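Local coordinates for protein Na Glutathione S-transferase 2 (Necator americanus, PDB 2ON5) that probably catalyses the conjugation of glutathione to electrophilic compounds in a human hookworm, holding glutathione in a pocket formed mainly by its N-terminal domain, at residues K5-A10 and G49-L54; A15-Q20 and D157-E162; A23-K28 and F75-K80; G146-D151 and K182-K187. One frame throughout, in Å; residues are numbered along the deposited sequence.

Interaction 1: K5-A10 and G49-L54; sequences KLTYFA and GQIPVL. With GSH (glutathione), chain V.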
loop_
_atom_site.group_PDB
_atom_site.type_symbol
_atom_site.label_atom_id
_atom_site.label_comp_id
_atom_site.label_asym_id
_atom_site.label_seq_id
_atom_site.Cartn_x
_atom_site.Cartn_y
_atom_site.Cartn_z
ATOM N N LYS A 5 3.956 -14.755 -15.921
ATOM C CA LYS A 5 5.292 -14.957 -15.365
ATOM C C LYS A 5 5.388 -14.147 -14.071
ATOM O O LYS A 5 5.053 -12.949 -14.060
ATOM C CB LYS A 5 6.370 -14.484 -16.358
ATOM C CG LYS A 5 7.812 -14.681 -15.842
ATOM C CD LYS A 5 8.843 -14.388 -16.910
ATOM C CE LYS A 5 8.792 -12.932 -17.331
ATOM N NZ LYS A 5 10.075 -12.425 -17.897
ATOM N N LEU A 6 5.808 -14.792 -12.979
ATOM C CA LEU A 6 6.166 -14.046 -11.777
ATOM C C LEU A 6 7.659 -14.102 -11.530
ATOM O O LEU A 6 8.240 -15.202 -11.414
ATOM C CB LEU A 6 5.451 -14.599 -10.559
ATOM C CG LEU A 6 5.584 -13.838 -9.239
ATOM C CD1 LEU A 6 4.901 -12.451 -9.372
ATOM C CD2 LEU A 6 4.987 -14.667 -8.131
ATOM N N THR A 7 8.279 -12.926 -11.400
ATOM C CA THR A 7 9.720 -12.875 -11.084
ATOM C C THR A 7 9.944 -12.353 -9.652
ATOM O O THR A 7 9.386 -11.312 -9.261
ATOM C CB THR A 7 10.513 -12.035 -12.100
ATOM O OG1 THR A 7 10.290 -12.534 -13.430
ATOM C CG2 THR A 7 12.023 -12.099 -11.782
ATOM N N TYR A 8 10.710 -13.118 -8.874
ATOM C CA TYR A 8 11.041 -12.753 -7.490
ATOM C C TYR A 8 12.334 -13.469 -7.067
ATOM O O TYR A 8 13.016 -14.072 -7.901
ATOM C CB TYR A 8 9.877 -13.104 -6.550
ATOM C CG TYR A 8 10.024 -12.516 -5.172
ATOM C CD1 TYR A 8 10.162 -11.129 -4.981
ATOM C CD2 TYR A 8 10.066 -13.335 -4.056
ATOM C CE1 TYR A 8 10.317 -10.603 -3.704
ATOM C CE2 TYR A 8 10.223 -12.806 -2.781
ATOM C CZ TYR A 8 10.354 -11.457 -2.616
ATOM O OH TYR A 8 10.488 -10.938 -1.345
ATOM N N PHE A 9 12.694 -13.364 -5.790
ATOM C CA PHE A 9 13.831 -14.113 -5.275
ATOM C C PHE A 9 13.436 -15.573 -5.058
ATOM O O PHE A 9 12.246 -15.914 -5.106
ATOM C CB PHE A 9 14.323 -13.508 -3.951
ATOM C CG PHE A 9 14.899 -12.143 -4.088
ATOM C CD1 PHE A 9 16.091 -11.945 -4.765
ATOM C CD2 PHE A 9 14.261 -11.051 -3.511
ATOM C CE1 PHE A 9 16.645 -10.673 -4.880
ATOM C CE2 PHE A 9 14.802 -9.763 -3.638
ATOM C CZ PHE A 9 16.002 -9.587 -4.318
ATOM N N ALA A 10 14.445 -16.427 -4.843
ATOM C CA ALA A 10 14.258 -17.811 -4.415
ATOM C C ALA A 10 13.838 -17.810 -2.949
ATOM O O ALA A 10 14.633 -18.110 -2.030
ATOM C CB ALA A 10 15.569 -18.629 -4.616
ATOM N N GLY A 49 12.796 -0.966 -10.711
ATOM C CA GLY A 49 14.090 -1.572 -10.346
ATOM C C GLY A 49 13.980 -2.548 -9.184
ATOM O O GLY A 49 14.983 -2.842 -8.512
ATOM N N GLN A 50 12.778 -3.096 -8.987
ATOM C CA GLN A 50 12.499 -4.009 -7.871
ATOM C C GLN A 50 11.616 -5.185 -8.275
ATOM O O GLN A 50 11.047 -5.197 -9.380
ATOM C CB GLN A 50 11.865 -3.253 -6.698
ATOM C CG GLN A 50 12.873 -2.365 -5.945
ATOM C CD GLN A 50 12.492 -2.120 -4.501
ATOM O OE1 GLN A 50 11.535 -1.408 -4.209
ATOM N NE2 GLN A 50 13.254 -2.702 -3.585
ATOM N N ILE A 51 11.542 -6.168 -7.375
ATOM C CA ILE A 51 10.688 -7.361 -7.509
ATOM C C ILE A 51 9.818 -7.545 -6.234
ATOM O O ILE A 51 10.229 -7.100 -5.157
ATOM C CB ILE A 51 11.543 -8.638 -7.824
ATOM C CG1 ILE A 51 12.792 -8.739 -6.906
ATOM C CG2 ILE A 51 11.961 -8.653 -9.305
ATOM C CD1 ILE A 51 13.650 -9.947 -7.200
ATOM N N PRO A 52 8.641 -8.235 -6.335
ATOM C CA PRO A 52 8.186 -9.047 -7.484
ATOM C C PRO A 52 7.652 -8.239 -8.670
ATOM O O PRO A 52 7.156 -7.108 -8.496
ATOM C CB PRO A 52 7.063 -9.906 -6.880
ATOM C CG PRO A 52 6.438 -8.957 -5.789
ATOM C CD PRO A 52 7.680 -8.264 -5.208
ATOM N N VAL A 53 7.729 -8.826 -9.865
ATOM C CA VAL A 53 7.067 -8.254 -11.043
ATOM C C VAL A 53 6.308 -9.363 -11.760
ATOM O O VAL A 53 6.861 -10.465 -11.979
ATOM C CB VAL A 53 8.076 -7.592 -12.025
ATOM C CG1 VAL A 53 7.394 -7.143 -13.358
ATOM C CG2 VAL A 53 8.746 -6.418 -11.356
ATOM N N LEU A 54 5.051 -9.059 -12.099
ATOM C CA LEU A 54 4.203 -9.951 -12.884
ATOM C C LEU A 54 4.296 -9.554 -14.364
ATOM O O LEU A 54 4.317 -8.372 -14.693
ATOM C CB LEU A 54 2.723 -9.885 -12.422
ATOM C CG LEU A 54 1.695 -10.743 -13.206
ATOM C CD1 LEU A 54 1.838 -12.231 -12.849
ATOM C CD2 LEU A 54 0.255 -10.303 -12.993
HETATM N N1 GSH V . 6.386 -2.007 -2.036
HETATM C CA1 GSH V . 7.216 -3.224 -2.203
HETATM C C1 GSH V . 6.371 -4.349 -2.792
HETATM O O11 GSH V . 5.432 -4.727 -2.060
HETATM O O12 GSH V . 6.548 -4.898 -3.918
HETATM C CB1 GSH V . 8.546 -2.957 -2.912
HETATM C CG1 GSH V . 9.267 -4.221 -3.366
HETATM C CD1 GSH V . 10.640 -4.427 -2.735
HETATM O OE1 GSH V . 11.058 -3.748 -1.558
HETATM N N2 GSH V . 11.387 -5.307 -3.409
HETATM C CA2 GSH V . 12.485 -6.125 -2.914
HETATM C C2 GSH V . 13.657 -6.034 -3.863
HETATM O O2 GSH V . 13.491 -5.738 -5.239
HETATM C CB2 GSH V . 12.023 -7.569 -2.797
HETATM S SG2 GSH V . 11.627 -8.141 -1.116
HETATM N N3 GSH V . 14.871 -6.205 -3.340
HETATM C CA3 GSH V . 16.068 -6.002 -4.132
HETATM C C3 GSH V . 16.337 -4.578 -4.576
HETATM O O31 GSH V . 15.670 -3.624 -4.117
HETATM O O32 GSH V . 17.240 -4.332 -5.408
HETATM O O HOH W 1 8.250 -11.019 -14.272
#

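Interaction 2: A15-Q20 and D157-E162; sequences AEPIRQ and DLCLAE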
loop_
_atom_site.group_PDB
_atom_site.type_symbol
_atom_site.label_atom_id
_atom_site.label_comp_id
_atom_site.label_asym_id
_atom_site.label_seq_id
_atom_site.Cartn_x
_atom_site.Cartn_y
_atom_site.Cartn_z
ATOM N N ALA A 15 6.388 -12.389 -2.709
ATOM C CA ALA A 15 5.749 -13.110 -3.821
ATOM C C ALA A 15 4.765 -14.181 -3.374
ATOM O O ALA A 15 3.857 -14.551 -4.118
ATOM C CB ALA A 15 6.806 -13.743 -4.716
ATOM N N GLU A 16 4.953 -14.700 -2.164
ATOM C CA GLU A 16 4.252 -15.911 -1.775
ATOM C C GLU A 16 2.703 -15.850 -1.830
ATOM O O GLU A 16 2.068 -16.770 -2.381
ATOM C CB GLU A 16 4.781 -16.455 -0.460
ATOM C CG GLU A 16 4.187 -17.805 -0.048
ATOM C CD GLU A 16 4.447 -18.950 -1.042
ATOM O OE1 GLU A 16 5.344 -18.853 -1.898
ATOM O OE2 GLU A 16 3.748 -19.962 -0.932
ATOM N N PRO A 17 2.092 -14.772 -1.296
ATOM C CA PRO A 17 0.626 -14.701 -1.449
ATOM C C PRO A 17 0.167 -14.712 -2.914
ATOM O O PRO A 17 -0.909 -15.210 -3.189
ATOM C CB PRO A 17 0.253 -13.376 -0.768
ATOM C CG PRO A 17 1.412 -13.133 0.240
ATOM C CD PRO A 17 2.626 -13.645 -0.497
ATOM N N ILE A 18 0.983 -14.182 -3.824
ATOM C CA ILE A 18 0.646 -14.138 -5.262
ATOM C C ILE A 18 0.705 -15.568 -5.813
ATOM O O ILE A 18 -0.196 -16.025 -6.544
ATOM C CB ILE A 18 1.617 -13.222 -6.036
ATOM C CG1 ILE A 18 1.410 -11.744 -5.659
ATOM C CG2 ILE A 18 1.488 -13.418 -7.552
ATOM C CD1 ILE A 18 2.715 -10.908 -5.776
ATOM N N ARG A 19 1.758 -16.288 -5.449
ATOM C CA ARG A 19 1.838 -17.698 -5.836
ATOM C C ARG A 19 0.603 -18.479 -5.308
ATOM O O ARG A 19 0.166 -19.453 -5.927
ATOM C CB ARG A 19 3.124 -18.346 -5.323
ATOM C CG ARG A 19 4.400 -17.686 -5.815
ATOM C CD ARG A 19 5.623 -18.578 -5.549
ATOM N NE ARG A 19 6.873 -17.890 -5.829
ATOM C CZ ARG A 19 7.703 -17.438 -4.901
ATOM N NH1 ARG A 19 7.371 -17.561 -3.627
ATOM N NH2 ARG A 19 8.842 -16.835 -5.254
ATOM N N GLN A 20 0.077 -18.066 -4.163
ATOM C CA GLN A 20 -1.035 -18.804 -3.539
ATOM C C GLN A 20 -2.345 -18.429 -4.196
ATOM O O GLN A 20 -3.245 -19.239 -4.239
ATOM C CB GLN A 20 -1.094 -18.605 -2.018
ATOM C CG GLN A 20 0.097 -19.335 -1.338
ATOM C CD GLN A 20 0.222 -19.099 0.155
ATOM O OE1 GLN A 20 1.245 -19.451 0.760
ATOM N NE2 GLN A 20 -0.803 -18.491 0.762
ATOM N N ASP A 157 -6.250 -12.558 3.823
ATOM C CA ASP A 157 -6.086 -13.821 4.568
ATOM C C ASP A 157 -4.756 -14.506 4.213
ATOM O O ASP A 157 -4.029 -14.987 5.092
ATOM C CB ASP A 157 -7.246 -14.769 4.312
ATOM C CG ASP A 157 -8.567 -14.211 4.818
ATOM O OD1 ASP A 157 -9.472 -14.018 3.970
ATOM O OD2 ASP A 157 -8.647 -13.922 6.049
ATOM N N LEU A 158 -4.454 -14.523 2.924
ATOM C CA LEU A 158 -3.285 -15.233 2.440
ATOM C C LEU A 158 -2.053 -14.549 2.981
ATOM O O LEU A 158 -1.149 -15.225 3.463
ATOM C CB LEU A 158 -3.265 -15.295 0.899
ATOM C CG LEU A 158 -4.434 -16.028 0.202
ATOM C CD1 LEU A 158 -4.382 -15.944 -1.342
ATOM C CD2 LEU A 158 -4.506 -17.495 0.639
ATOM N N CYS A 159 -2.050 -13.206 2.952
ATOM C CA CYS A 159 -0.916 -12.421 3.500
ATOM C C CYS A 159 -0.704 -12.757 4.968
ATOM O O CYS A 159 0.421 -13.050 5.384
ATOM C CB CYS A 159 -1.128 -10.902 3.355
ATOM S SG CYS A 159 -0.999 -10.328 1.646
ATOM N N LEU A 160 -1.769 -12.682 5.767
ATOM C CA LEU A 160 -1.605 -12.928 7.208
ATOM C C LEU A 160 -1.206 -14.374 7.559
ATOM O O LEU A 160 -0.270 -14.584 8.370
ATOM C CB LEU A 160 -2.854 -12.502 7.996
ATOM C CG LEU A 160 -2.742 -12.621 9.514
ATOM C CD1 LEU A 160 -1.702 -11.646 10.075
ATOM C CD2 LEU A 160 -4.124 -12.449 10.145
ATOM N N ALA A 161 -1.939 -15.349 7.016
ATOM C CA ALA A 161 -1.668 -16.786 7.272
ATOM C C ALA A 161 -0.229 -17.136 6.867
ATOM O O ALA A 161 0.510 -17.847 7.592
ATOM C CB ALA A 161 -2.675 -17.681 6.490
ATOM N N GLU A 162 0.188 -16.631 5.713
ATOM C CA GLU A 162 1.571 -16.885 5.230
ATOM C C GLU A 162 2.618 -16.280 6.171
ATOM O O GLU A 162 3.554 -16.956 6.571
ATOM C CB GLU A 162 1.766 -16.403 3.783
ATOM C CG GLU A 162 3.188 -16.518 3.240
ATOM C CD GLU A 162 3.790 -17.916 3.380
ATOM O OE1 GLU A 162 3.104 -18.927 3.107
ATOM O OE2 GLU A 162 4.975 -17.986 3.723
#

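Interaction 3: A23-K28 and F75-K80; sequences ALAGQK and FGFAGK. With EDO (1,2-ethanediol), chain R.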
loop_
_atom_site.group_PDB
_atom_site.type_symbol
_atom_site.label_atom_id
_atom_site.label_comp_id
_atom_site.label_asym_id
_atom_site.label_seq_id
_atom_site.Cartn_x
_atom_site.Cartn_y
_atom_site.Cartn_z
ATOM N N ALA A 23 -2.391 -20.715 -7.190
ATOM C CA ALA A 23 -2.754 -22.059 -6.731
ATOM C C ALA A 23 -4.243 -22.195 -6.476
ATOM O O ALA A 23 -4.857 -23.141 -6.938
ATOM C CB ALA A 23 -1.951 -22.435 -5.473
ATOM N N LEU A 24 -4.828 -21.248 -5.744
ATOM C CA LEU A 24 -6.272 -21.282 -5.478
ATOM C C LEU A 24 -7.114 -21.210 -6.753
ATOM O O LEU A 24 -8.208 -21.781 -6.827
ATOM C CB LEU A 24 -6.682 -20.143 -4.538
ATOM C CG LEU A 24 -6.175 -20.266 -3.090
ATOM C CD1 LEU A 24 -6.580 -19.068 -2.272
ATOM C CD2 LEU A 24 -6.685 -21.548 -2.467
ATOM N N ALA A 25 -6.601 -20.496 -7.745
ATOM C CA ALA A 25 -7.319 -20.289 -9.003
ATOM C C ALA A 25 -7.150 -21.489 -9.953
ATOM O O ALA A 25 -7.875 -21.620 -10.950
ATOM C CB ALA A 25 -6.852 -19.012 -9.650
ATOM N N GLY A 26 -6.199 -22.366 -9.639
ATOM C CA GLY A 26 -5.810 -23.425 -10.562
ATOM C C GLY A 26 -5.191 -22.858 -11.817
ATOM O O GLY A 26 -5.321 -23.438 -12.903
ATOM N N GLN A 27 -4.476 -21.743 -11.684
ATOM C CA GLN A 27 -3.918 -21.043 -12.849
ATOM C C GLN A 27 -2.403 -21.280 -12.907
ATOM O O GLN A 27 -1.684 -20.963 -11.943
ATOM C CB GLN A 27 -4.226 -19.527 -12.800
ATOM C CG GLN A 27 -3.440 -18.657 -13.862
ATOM C CD GLN A 27 -3.836 -18.984 -15.327
ATOM O OE1 GLN A 27 -2.992 -19.385 -16.163
ATOM N NE2 GLN A 27 -5.114 -18.848 -15.621
ATOM N N LYS A 28 -1.946 -21.859 -14.024
ATOM C CA LYS A 28 -0.523 -22.143 -14.239
ATOM C C LYS A 28 0.209 -20.838 -14.463
ATOM O O LYS A 28 -0.354 -19.885 -15.006
ATOM C CB LYS A 28 -0.325 -23.004 -15.496
ATOM C CG LYS A 28 -0.843 -24.414 -15.450
ATOM C CD LYS A 28 -0.488 -25.102 -16.802
ATOM C CE LYS A 28 -1.077 -26.513 -16.919
ATOM N NZ LYS A 28 -0.596 -27.213 -18.198
ATOM N N PHE A 75 -9.744 -13.503 -10.147
ATOM C CA PHE A 75 -9.976 -14.908 -9.775
ATOM C C PHE A 75 -10.921 -15.127 -8.601
ATOM O O PHE A 75 -11.188 -16.264 -8.252
ATOM C CB PHE A 75 -8.633 -15.619 -9.468
ATOM C CG PHE A 75 -7.695 -15.719 -10.662
ATOM C CD1 PHE A 75 -6.332 -15.459 -10.511
ATOM C CD2 PHE A 75 -8.173 -16.066 -11.919
ATOM C CE1 PHE A 75 -5.447 -15.564 -11.585
ATOM C CE2 PHE A 75 -7.299 -16.159 -13.034
ATOM C CZ PHE A 75 -5.936 -15.899 -12.862
ATOM N N GLY A 76 -11.385 -14.046 -7.977
ATOM C CA GLY A 76 -12.470 -14.144 -6.994
ATOM C C GLY A 76 -12.026 -14.122 -5.544
ATOM O O GLY A 76 -12.757 -14.613 -4.686
ATOM N N PHE A 77 -10.850 -13.528 -5.275
ATOM C CA PHE A 77 -10.283 -13.440 -3.910
ATOM C C PHE A 77 -10.072 -12.007 -3.396
ATOM O O PHE A 77 -9.249 -11.775 -2.521
ATOM C CB PHE A 77 -8.963 -14.202 -3.853
ATOM C CG PHE A 77 -9.079 -15.586 -4.402
ATOM C CD1 PHE A 77 -9.878 -16.532 -3.755
ATOM C CD2 PHE A 77 -8.469 -15.919 -5.582
ATOM C CE1 PHE A 77 -10.035 -17.816 -4.286
ATOM C CE2 PHE A 77 -8.616 -17.199 -6.125
ATOM C CZ PHE A 77 -9.401 -18.135 -5.474
ATOM N N ALA A 78 -10.786 -11.052 -3.980
ATOM C CA ALA A 78 -10.585 -9.635 -3.637
ATOM C C ALA A 78 -11.642 -9.110 -2.652
ATOM O O ALA A 78 -11.532 -7.979 -2.170
ATOM C CB ALA A 78 -10.620 -8.754 -4.910
ATOM N N GLY A 79 -12.682 -9.898 -2.403
ATOM C CA GLY A 79 -13.889 -9.384 -1.717
ATOM C C GLY A 79 -15.129 -9.590 -2.553
ATOM O O GLY A 79 -15.056 -9.631 -3.793
ATOM N N LYS A 80 -16.278 -9.695 -1.891
ATOM C CA LYS A 80 -17.542 -10.110 -2.579
ATOM C C LYS A 80 -18.349 -8.921 -3.161
ATOM O O LYS A 80 -19.162 -9.110 -4.076
ATOM C CB LYS A 80 -18.380 -10.981 -1.624
ATOM C CG LYS A 80 -19.781 -11.436 -2.114
ATOM C CD LYS A 80 -20.468 -12.393 -1.078
ATOM C CE LYS A 80 -21.951 -12.625 -1.471
ATOM N NZ LYS A 80 -22.879 -12.766 -0.275
HETATM C C1 EDO R . -9.280 -19.385 -14.763
HETATM O O1 EDO R . -10.527 -20.087 -14.836
HETATM C C2 EDO R . -8.479 -19.912 -13.583
HETATM O O2 EDO R . -7.598 -20.959 -14.015
#

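Interaction 4: G146-D151 and K182-K187; sequences GYLVGD and KAHAEK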
loop_
_atom_site.group_PDB
_atom_site.type_symbol
_atom_site.label_atom_id
_atom_site.label_comp_id
_atom_site.label_asym_id
_atom_site.label_seq_id
_atom_site.Cartn_x
_atom_site.Cartn_y
_atom_site.Cartn_z
ATOM N N GLY A 146 -14.175 -16.597 10.460
ATOM C CA GLY A 146 -12.858 -17.220 10.537
ATOM C C GLY A 146 -11.911 -16.552 9.568
ATOM O O GLY A 146 -10.708 -16.761 9.656
ATOM N N TYR A 147 -12.459 -15.730 8.660
ATOM C CA TYR A 147 -11.652 -14.925 7.737
ATOM C C TYR A 147 -11.693 -13.446 8.128
ATOM O O TYR A 147 -12.603 -12.990 8.848
ATOM C CB TYR A 147 -12.095 -15.110 6.271
ATOM C CG TYR A 147 -12.064 -16.542 5.765
ATOM C CD1 TYR A 147 -13.248 -17.230 5.495
ATOM C CD2 TYR A 147 -10.859 -17.209 5.572
ATOM C CE1 TYR A 147 -13.235 -18.541 5.041
ATOM C CE2 TYR A 147 -10.827 -18.514 5.120
ATOM C CZ TYR A 147 -12.011 -19.184 4.857
ATOM O OH TYR A 147 -11.968 -20.503 4.394
ATOM N N LEU A 148 -10.720 -12.685 7.630
ATOM C CA LEU A 148 -10.559 -11.301 8.103
ATOM C C LEU A 148 -11.715 -10.405 7.647
ATOM O O LEU A 148 -12.189 -9.566 8.416
ATOM C CB LEU A 148 -9.206 -10.739 7.678
ATOM C CG LEU A 148 -8.016 -11.442 8.339
ATOM C CD1 LEU A 148 -6.767 -11.143 7.504
ATOM C CD2 LEU A 148 -7.855 -10.975 9.811
ATOM N N VAL A 149 -12.171 -10.602 6.407
ATOM C CA VAL A 149 -13.280 -9.807 5.860
ATOM C C VAL A 149 -14.245 -10.735 5.127
ATOM O O VAL A 149 -13.837 -11.508 4.261
ATOM C CB VAL A 149 -12.808 -8.699 4.894
ATOM C CG1 VAL A 149 -13.984 -7.832 4.455
ATOM C CG2 VAL A 149 -11.742 -7.806 5.542
ATOM N N GLY A 150 -15.531 -10.663 5.474
ATOM C CA GLY A 150 -16.523 -11.478 4.773
ATOM C C GLY A 150 -16.444 -12.960 5.119
ATOM O O GLY A 150 -15.813 -13.355 6.122
ATOM N N ASP A 151 -17.080 -13.780 4.285
ATOM C CA ASP A 151 -17.318 -15.168 4.606
ATOM C C ASP A 151 -16.389 -16.090 3.833
ATOM O O ASP A 151 -16.428 -17.294 4.041
ATOM C CB ASP A 151 -18.791 -15.545 4.321
ATOM C CG ASP A 151 -19.786 -14.851 5.257
ATOM O OD1 ASP A 151 -20.955 -14.678 4.850
ATOM O OD2 ASP A 151 -19.419 -14.497 6.394
ATOM N N LYS A 182 -3.543 -17.897 15.284
ATOM C CA LYS A 182 -3.194 -19.289 14.966
ATOM C C LYS A 182 -4.327 -20.056 14.278
ATOM O O LYS A 182 -4.082 -20.766 13.285
ATOM C CB LYS A 182 -2.710 -20.046 16.203
ATOM C CG LYS A 182 -1.950 -21.324 15.867
ATOM C CD LYS A 182 -1.288 -21.904 17.110
ATOM C CE LYS A 182 -0.444 -23.117 16.748
ATOM N NZ LYS A 182 0.266 -23.685 17.963
ATOM N N ALA A 183 -5.547 -19.929 14.804
ATOM C CA ALA A 183 -6.702 -20.595 14.215
ATOM C C ALA A 183 -6.871 -20.151 12.757
ATOM O O ALA A 183 -7.131 -20.957 11.877
ATOM C CB ALA A 183 -7.986 -20.281 15.017
ATOM N N HIS A 184 -6.700 -18.853 12.528
ATOM C CA HIS A 184 -6.802 -18.279 11.189
ATOM C C HIS A 184 -5.774 -18.861 10.227
ATOM O O HIS A 184 -6.124 -19.282 9.114
ATOM C CB HIS A 184 -6.697 -16.749 11.267
ATOM C CG HIS A 184 -6.535 -16.096 9.932
ATOM N ND1 HIS A 184 -7.612 -15.717 9.160
ATOM C CD2 HIS A 184 -5.421 -15.797 9.211
ATOM C CE1 HIS A 184 -7.168 -15.170 8.036
ATOM N NE2 HIS A 184 -5.847 -15.199 8.048
ATOM N N ALA A 185 -4.509 -18.922 10.649
ATOM C CA ALA A 185 -3.470 -19.485 9.772
ATOM C C ALA A 185 -3.813 -20.920 9.402
ATOM O O ALA A 185 -3.668 -21.312 8.234
ATOM C CB ALA A 185 -2.084 -19.414 10.425
ATOM N N GLU A 186 -4.312 -21.693 10.367
ATOM C CA GLU A 186 -4.539 -23.119 10.113
ATOM C C GLU A 186 -5.800 -23.358 9.280
ATOM O O GLU A 186 -5.818 -24.279 8.479
ATOM C CB GLU A 186 -4.527 -23.959 11.393
ATOM C CG GLU A 186 -3.126 -24.009 12.031
ATOM C CD GLU A 186 -3.056 -24.937 13.250
ATOM O OE1 GLU A 186 -1.933 -25.170 13.726
ATOM O OE2 GLU A 186 -4.107 -25.424 13.719
ATOM N N LYS A 187 -6.812 -22.507 9.459
ATOM C CA LYS A 187 -8.004 -22.520 8.582
ATOM C C LYS A 187 -7.648 -22.249 7.111
ATOM O O LYS A 187 -7.970 -23.052 6.221
ATOM C CB LYS A 187 -9.065 -21.536 9.089
ATOM C CG LYS A 187 -10.365 -21.509 8.236
ATOM C CD LYS A 187 -11.364 -20.494 8.779
ATOM C CE LYS A 187 -12.697 -20.572 8.036
ATOM N NZ LYS A 187 -13.408 -21.778 8.481
#

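Interaction 1: K5-A10 and G49-L54
Thr7 and Val53 carry the backbone bonding: Thr7 N donates to Val53 O at 2.9 Å and Val53 N returns to Thr7 O at 3.0 Å, a hydrogen-bonded antiparallel pair. Val53 O takes a second donor, a water that also reaches Thr7 OG1, so the threonine hydroxyl is tied to the neighbouring strand. Next comes the non-hydrogen-bonded pair Leu6 with Leu54, where Lys5 O receives a CA-H...O contact from Leu54. The peptide between Ile51 and Pro52 is cis, the cis-proline of the thioredoxin fold, and next to it the backbone N and O of Ile51 face glutathione. Ile51 N donates to GSH O2 at 2.9 Å, while GSH N2 gives a weak bond to Ile51 O; Gln50 NE2 reaches GSH O31 at 2.6 Å. Apolar contacts flank this site. Ile51 CD1 stands over the middle of the Phe9 ring, 3.6 Å from its centroid and 7° off the normal, brought there by a chi1 of 46° that sets CG1 between N and the carbonyl carbon. Tyr8 runs alongside Pro52, CD1 to CD 3.8 Å, and its OH, hydrogen-bonded by Leu14 N, lies 3.0 Å from GSH SG2, a placement resembling that of tyrosine-type glutathione transferases.

Interaction 2: A15-Q20 and D157-E162
Glu16 and Glu162 meet with their carboxylate planes 64° apart, and CG of Glu16 lies over one face of the Glu162 carboxylate, 3.5 Å from CD. The Arg19 guanidinium has Ala15 CB over one face and Glu16 OE1 in its plane at the edge, where NH1 forms a salt bridge of 3.0 Å. This is the interface between the two domains of the glutathione transferase fold: helix 16-25 of the thioredoxin-like domain crosses helix 155-168 of the helical domain, the axes of 16-20 and 157-162 approaching to 9.1 Å with directions 123° apart. Glu16 OE2 and Glu162 OE1 come within 4.2 Å, but both are salt-bridged to NH2 of Arg201, whose charge would probably offset theirs; Trp197 NE1 also donates to Glu16 OE2, and Arg12 takes Glu162 OE2. Glu16 reaches across because its CG is anti to the backbone N (chi1 -174°) and the chain then bends. The Gln20 and Leu158 side chains lie alongside, pointing oppositely. Beside this buried polar group the packing is apolar, with Pro17 CB 4.3 Å from Leu158 CB and the pyrrolidine edge at CG 4.0 Å from Cys159 SG.

Interaction 3: A23-K28 and F75-K80
Ala25 and Phe75 bring the backbones nearest, their CA atoms 6.1 Å apart, where two helices of the thioredoxin-like domain end close together. Gly26, with positive phi, ends helix 16-25 in a Schellman motif, and Gly76, also at positive phi, is the first residue to leave helical angles after helix 64-75. From there the chain of 75-80 leads on as the linker toward helix 82-101, so this contact seats the start of the interdomain connection against the end of the first helix. Ala25 CB lies over one face of the Phe75 ring, off-centre and 3.5 Å from Phe75 CG, a CH-pi contact 23° from the ring normal. Further out, the Gln27 chain runs roughly perpendicular to that of Phe75, its CG 3.9 Å from Phe75 CZ. Phe77 packs one residue earlier in the helix: its CZ touches Leu24 CB at 3.5 Å, and Leu24 CD1 stands over one face toward the rim. Phe77 also rests on Val153 and is backbone hydrogen-bonded to Tyr155, both of the C-terminal half. A molecule of ethanediol, probably from the crystallisation liquor, gives a weak bond to Ala25 O. With no hydrogen bond between the segments, the contact rests on methyl, methylene and ring surfaces, so the attraction between them is probably van der Waals and hydrophobic in kind, with little to fix direction.

Interaction 4: G146-D151 and K182-K187
Gly146 and His184 set the closest backbone approach, CA to CA 6.2 Å, between an irregular loop with Gly146 at positive phi and a turn in the middle of helix 179-189. Both belong to the all-helical C-terminal domain of the glutathione transferase fold, and the loop is the connection from helix 117-143 to helix 155-168. Imidazole and carbonyl make the polar link: His184 ND1 donates to Gly146 O at 3.3 Å, fairly straight at 162° but weak for its length, the oxygen lying at the ring edge near its plane. On its other nitrogen, His184 NE2 has a weak bond to Asp157 O, and these two weak contacts to backbone carbonyls would together help to hold the ring's rotation; if both nitrogens donate, the ring would be protonated. The side chain of Asp157 in turn accepts from Leu148 N and Thr154 N, consistent with the N-capping box known at the start of the corresponding helix of glutathione transferases, here helix 155-168. Leu148 crosses the imidazole at about a right angle, with its CG 3.8 Å from CE1 of His184. One turn further along the helix, Lys187 stretches past Gly146, where the missing side chain lets CD come within 4.0 Å of the glycine CA. The lysine methylenes then reach the phenol of Tyr147. The lysine chain is extended as far as CE and bends only at the last torsion (chi4 74°). Lys187 CE thus lies over one face of the Tyr147 ring, in a CH-pi contact displaced toward the hydroxyl-bearing rim, 3.5 Å from CZ.

Overall arrangement
From the N terminus, interaction 1 closes the first loop, joining strand 4-9 to the start of strand 53-56 at the glutathione site. Before that loop ends, helix 16-25 opens interactions 2 and 3, so interaction 1 crosses both. Interaction 3 closes next, binding the end of this helix to the linker, and is nested inside the long loop of interaction 2, which joins the two domains. Leu158 and Leu24 touch where those two meet. Interaction 4 opens before interaction 2 closes and so crosses it, Asp157 of interaction 2 reaching Leu148 of interaction 4; it follows interactions 1 and 3 in series. Its centre is about 28 Å from that of interaction 1, beyond the chain's centre.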